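Local coordinates for uncharacterized NTF2-like protein (Mesorhizobium loti, PDB 3FH1) that is of unknown function but has the NTF2-like, SnoaL-type fold, a curved sheet and helices shaping a pocket that probably holds a small ligand, at residues P35-L38 / P39-A43; T86-G90 / D91-I95. All coordinates share one frame; numbering follows the deposited sequence.

Contact 1 (P35-L38 / P39-A43). With EDO (1,2-ethanediol), chain D.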
loop_
_atom_site.group_PDB
_atom_site.type_symbol
_atom_site.label_atom_id
_atom_site.label_comp_id
_atom_site.label_asym_id
_atom_site.label_seq_id
_atom_site.Cartn_x
_atom_site.Cartn_y
_atom_site.Cartn_z
ATOM N N PRO A 35 -4.933 14.336 18.785
ATOM C CA PRO A 35 -5.096 12.920 18.967
ATOM C C PRO A 35 -6.249 12.468 19.854
ATOM O O PRO A 35 -6.310 11.296 20.179
ATOM C CB PRO A 35 -3.775 12.529 19.630
ATOM C CG PRO A 35 -3.350 13.686 20.361
ATOM C CD PRO A 35 -3.904 14.887 19.685
ATOM N N ALA A 36 -7.160 13.350 20.241
ATOM C CA ALA A 36 -8.257 12.978 21.150
ATOM C C ALA A 36 -9.082 11.772 20.668
ATOM O O ALA A 36 -9.423 10.913 21.464
ATOM C CB ALA A 36 -9.182 14.206 21.394
ATOM N N ALA A 37 -9.363 11.679 19.371
ATOM C CA ALA A 37 -10.144 10.535 18.824
ATOM C C ALA A 37 -9.441 9.201 18.771
ATOM O O ALA A 37 -10.092 8.163 18.486
ATOM C CB ALA A 37 -10.678 10.867 17.368
ATOM N N LEU A 38 -8.125 9.165 18.940
ATOM C CA LEU A 38 -7.452 7.926 18.647
ATOM C C LEU A 38 -7.947 6.726 19.435
ATOM O O LEU A 38 -8.231 5.689 18.832
ATOM C CB LEU A 38 -5.922 8.002 18.694
ATOM C CG LEU A 38 -5.198 8.758 17.601
ATOM C CD1 LEU A 38 -3.745 9.001 18.064
ATOM C CD2 LEU A 38 -5.308 8.000 16.239
ATOM N N PRO A 39 -8.055 6.845 20.771
ATOM C CA PRO A 39 -8.424 5.621 21.479
ATOM C C PRO A 39 -9.724 4.961 21.073
ATOM O O PRO A 39 -9.776 3.730 20.981
ATOM C CB PRO A 39 -8.499 6.075 22.922
ATOM C CG PRO A 39 -7.619 7.255 23.002
ATOM C CD PRO A 39 -7.750 7.954 21.697
ATOM N N GLU A 40 -10.758 5.754 20.780
ATOM C CA GLU A 40 -12.042 5.150 20.435
ATOM C C GLU A 40 -12.035 4.471 19.070
ATOM O O GLU A 40 -12.882 3.613 18.777
ATOM C CB GLU A 40 -13.123 6.216 20.520
ATOM C CG GLU A 40 -13.074 7.223 19.404
ATOM C CD GLU A 40 -13.812 8.544 19.758
ATOM O OE1 GLU A 40 -13.519 9.146 20.805
ATOM O OE2 GLU A 40 -14.643 8.960 18.939
ATOM N N LEU A 41 -11.062 4.813 18.230
ATOM C CA LEU A 41 -10.974 4.258 16.876
ATOM C C LEU A 41 -10.134 2.978 16.797
ATOM O O LEU A 41 -10.103 2.354 15.741
ATOM C CB LEU A 41 -10.337 5.269 15.914
ATOM C CG LEU A 41 -11.056 6.587 15.705
ATOM C CD1 LEU A 41 -10.201 7.454 14.797
ATOM C CD2 LEU A 41 -12.422 6.324 15.100
ATOM N N ILE A 42 -9.410 2.616 17.882
ATOM C CA ILE A 42 -8.368 1.595 17.866
ATOM C C ILE A 42 -8.786 0.410 18.709
ATOM O O ILE A 42 -9.198 0.581 19.854
ATOM C CB ILE A 42 -7.043 2.208 18.398
ATOM C CG1 ILE A 42 -6.659 3.334 17.434
ATOM C CG2 ILE A 42 -5.883 1.164 18.538
ATOM C CD1 ILE A 42 -5.484 4.196 17.849
ATOM N N ALA A 43 -8.706 -0.774 18.125
ATOM C CA ALA A 43 -8.991 -2.022 18.818
ATOM C C ALA A 43 -7.979 -2.311 19.932
ATOM O O ALA A 43 -6.815 -1.871 19.878
ATOM C CB ALA A 43 -9.004 -3.193 17.826
HETATM C C1 EDO D . -11.743 2.064 23.189
HETATM O O1 EDO D . -11.919 1.930 21.747
HETATM C C2 EDO D . -13.059 2.382 23.866
HETATM O O2 EDO D . -13.734 3.461 23.177
HETATM O O HOH W 1 -11.093 8.645 21.666
#
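Leu41 N donates to Leu38 O at 3.0 Å, a three-residue step that closes the tight helical turn joining 35-38 to 39-43. The same N-H reaches only weakly back to Ala37 O, and both bonds are bent at the hydrogen (142° to Leu38 O), as in a tight turn. In this NTF2-like fold the short helix 38-41 follows the long helix 16-31 and leads straight into strand 42-43. Pro39, which has no N-H to give, fits the helix start; its CD rests 3.4 Å from Ala36 O. That carbonyl is served by a water instead, which also accepts from Glu40 N and donates to Glu40 OE1, while Glu40 CG lies 3.3 Å from Ala37 O. On the inner side Ile42 folds back: with CG1 anti to its own carbonyl carbon (chi1 -62°), CG1 and CD1 lie against Leu38 O, and the Ile42 and Leu38 side chains cross obliquely, Ile42 CD1 3.9 Å from Leu38 CB. Both residues press on Trp70 of helix 63-75, and Leu38 also meets Val29 of helix 16-31. Cutting Ile42 back to an alanine takes away CG1, CG2 and CD1 and would probably leave a gap beside Leu38 and Trp70. On the outer side an ethanediol, probably from the crystallisation liquor, gives its O1 hydroxyl to Pro39 O at 2.9 Å.

Contact 2 (T86-G90 / D91-I95)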
loop_
_atom_site.group_PDB
_atom_site.type_symbol
_atom_site.label_atom_id
_atom_site.label_comp_id
_atom_site.label_asym_id
_atom_site.label_seq_id
_atom_site.Cartn_x
_atom_site.Cartn_y
_atom_site.Cartn_z
ATOM N N THR A 86 -7.619 8.373 -0.340
ATOM C CA THR A 86 -8.131 7.318 0.544
ATOM C C THR A 86 -9.082 6.484 -0.283
ATOM O O THR A 86 -10.055 7.036 -0.848
ATOM C CB THR A 86 -8.901 7.875 1.756
ATOM O OG1 THR A 86 -8.044 8.730 2.521
ATOM C CG2 THR A 86 -9.434 6.765 2.616
ATOM N N PHE A 87 -8.790 5.200 -0.384
ATOM C CA PHE A 87 -9.600 4.208 -1.122
ATOM C C PHE A 87 -10.107 3.161 -0.128
ATOM O O PHE A 87 -9.313 2.592 0.632
ATOM C CB PHE A 87 -8.809 3.518 -2.236
ATOM C CG PHE A 87 -9.570 2.374 -2.858
ATOM C CD1 PHE A 87 -10.597 2.650 -3.715
ATOM C CD2 PHE A 87 -9.266 1.050 -2.535
ATOM C CE1 PHE A 87 -11.367 1.624 -4.272
ATOM C CE2 PHE A 87 -9.991 0.006 -3.086
ATOM C CZ PHE A 87 -11.044 0.287 -3.952
ATOM N N VAL A 88 -11.411 2.963 -0.107
ATOM C CA VAL A 88 -12.074 2.043 0.838
ATOM C C VAL A 88 -12.792 0.936 0.144
ATOM O O VAL A 88 -13.482 1.194 -0.848
ATOM C CB VAL A 88 -13.095 2.873 1.683
ATOM C CG1 VAL A 88 -13.942 1.987 2.536
ATOM C CG2 VAL A 88 -12.327 3.930 2.505
ATOM N N ALA A 89 -12.709 -0.270 0.686
ATOM C CA ALA A 89 -13.481 -1.394 0.198
ATOM C C ALA A 89 -13.729 -2.346 1.357
ATOM O O ALA A 89 -12.800 -2.926 1.909
ATOM C CB ALA A 89 -12.767 -2.103 -0.990
ATOM N N GLY A 90 -14.985 -2.455 1.765
ATOM C CA GLY A 90 -15.341 -3.367 2.817
ATOM C C GLY A 90 -14.727 -2.889 4.101
ATOM O O GLY A 90 -14.898 -1.727 4.466
ATOM N N ASP A 91 -13.996 -3.774 4.781
ATOM C CA ASP A 91 -13.356 -3.464 6.077
ATOM C C ASP A 91 -11.883 -3.022 5.862
ATOM O O ASP A 91 -11.091 -2.885 6.818
ATOM C CB ASP A 91 -13.373 -4.720 6.947
ATOM C CG ASP A 91 -14.707 -5.063 7.460
ATOM O OD1 ASP A 91 -15.488 -4.133 7.805
ATOM O OD2 ASP A 91 -14.954 -6.293 7.552
ATOM N N ARG A 92 -11.498 -2.716 4.625
ATOM C CA ARG A 92 -10.125 -2.302 4.324
ATOM C C ARG A 92 -10.018 -0.958 3.666
ATOM O O ARG A 92 -10.969 -0.496 3.040
ATOM C CB ARG A 92 -9.475 -3.346 3.408
ATOM C CG ARG A 92 -9.382 -4.692 4.143
ATOM C CD ARG A 92 -8.336 -5.493 3.564
ATOM N NE ARG A 92 -8.332 -6.820 4.107
ATOM C CZ ARG A 92 -7.293 -7.616 3.943
ATOM N NH1 ARG A 92 -6.223 -7.185 3.292
ATOM N NH2 ARG A 92 -7.357 -8.848 4.401
ATOM N N ALA A 93 -8.875 -0.312 3.800
ATOM C CA ALA A 93 -8.647 0.924 3.130
ATOM C C ALA A 93 -7.202 1.105 2.853
ATOM O O ALA A 93 -6.336 0.515 3.495
ATOM C CB ALA A 93 -9.106 2.076 3.989
ATOM N N THR A 94 -6.936 1.896 1.830
ATOM C CA THR A 94 -5.558 2.373 1.608
ATOM C C THR A 94 -5.558 3.911 1.704
ATOM O O THR A 94 -6.510 4.556 1.285
ATOM C CB THR A 94 -4.952 1.924 0.232
ATOM O OG1 THR A 94 -5.721 2.460 -0.870
ATOM C CG2 THR A 94 -4.849 0.440 0.155
ATOM N N ILE A 95 -4.532 4.463 2.324
ATOM C CA ILE A 95 -4.411 5.926 2.436
ATOM C C ILE A 95 -3.049 6.279 1.942
ATOM O O ILE A 95 -2.037 5.923 2.579
ATOM C CB ILE A 95 -4.542 6.456 3.889
ATOM C CG1 ILE A 95 -5.825 5.905 4.562
ATOM C CG2 ILE A 95 -4.485 7.952 3.878
ATOM C CD1 ILE A 95 -5.818 6.086 6.113
#
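Phe87 and Thr94 face each other as a hydrogen-bonded pair, and the phenylalanine illustrates how one strand residue can serve two interfaces. Its backbone is gripped twice: Phe87 N gives to Thr94 O at 2.9 Å, and Thr94 N returns to Phe87 O at 2.8 Å. From there CB meets Thr94 OG1 at 3.5 Å. CG stands anti to the backbone N (chi1 172°), which carries the ring away from strand 92-95; CD2 still has that hydroxyl oxygen 4.2 Å off, at the ring edge and near its plane. Farther out nothing of strand 92-95 is met; the side chain packs on Thr9 and His11 of strand 9-11, and the ring takes part in a cation-pi contact with Arg92 of the second subunit. The framework is a beta hairpin, its strands antiparallel at 170° and closed by a type II' turn from Ala89 to Arg92. Gly90 takes the positive phi of 67° that such a turn needs here and that other residues adopt with difficulty. Ala89 N gives to Arg92 O, and Arg92 N returns to Ala89 O. Within the turn Asp91 is salt-bridged to Arg15, and Arg92, its last residue, to Glu85 of the second subunit. The opposite face of the hairpin carries Val88 and Ala93, whose CG2 and CB touch at 4.0 Å, and Thr86 beside Ile95, the latter packed on Met23 and Asn27 of helix 16-31.

Contact 1 is complete before contact 2 begins along the chain, and their centres lie about 18 Å apart with nearest atoms about 10 Å from each other. Helix 16-31 connects them: Val29, toward its C-terminal end, packs on the turn at 35-43, while Thr19, Met23 and Asn27 lie on the hairpin at 86-95. The hairpin belongs to the main mixed sheet, and strand 42-43 bonds through its backbone to Ile120 of strand 119-127 in that same sheet. An unidentified ligand lies about 5 Å from the Ile95 side chain and about 8 Å from that of Leu38. Contact 2 thus borders both the probable pocket and the subunit interface, contact 1 the pocket side alone.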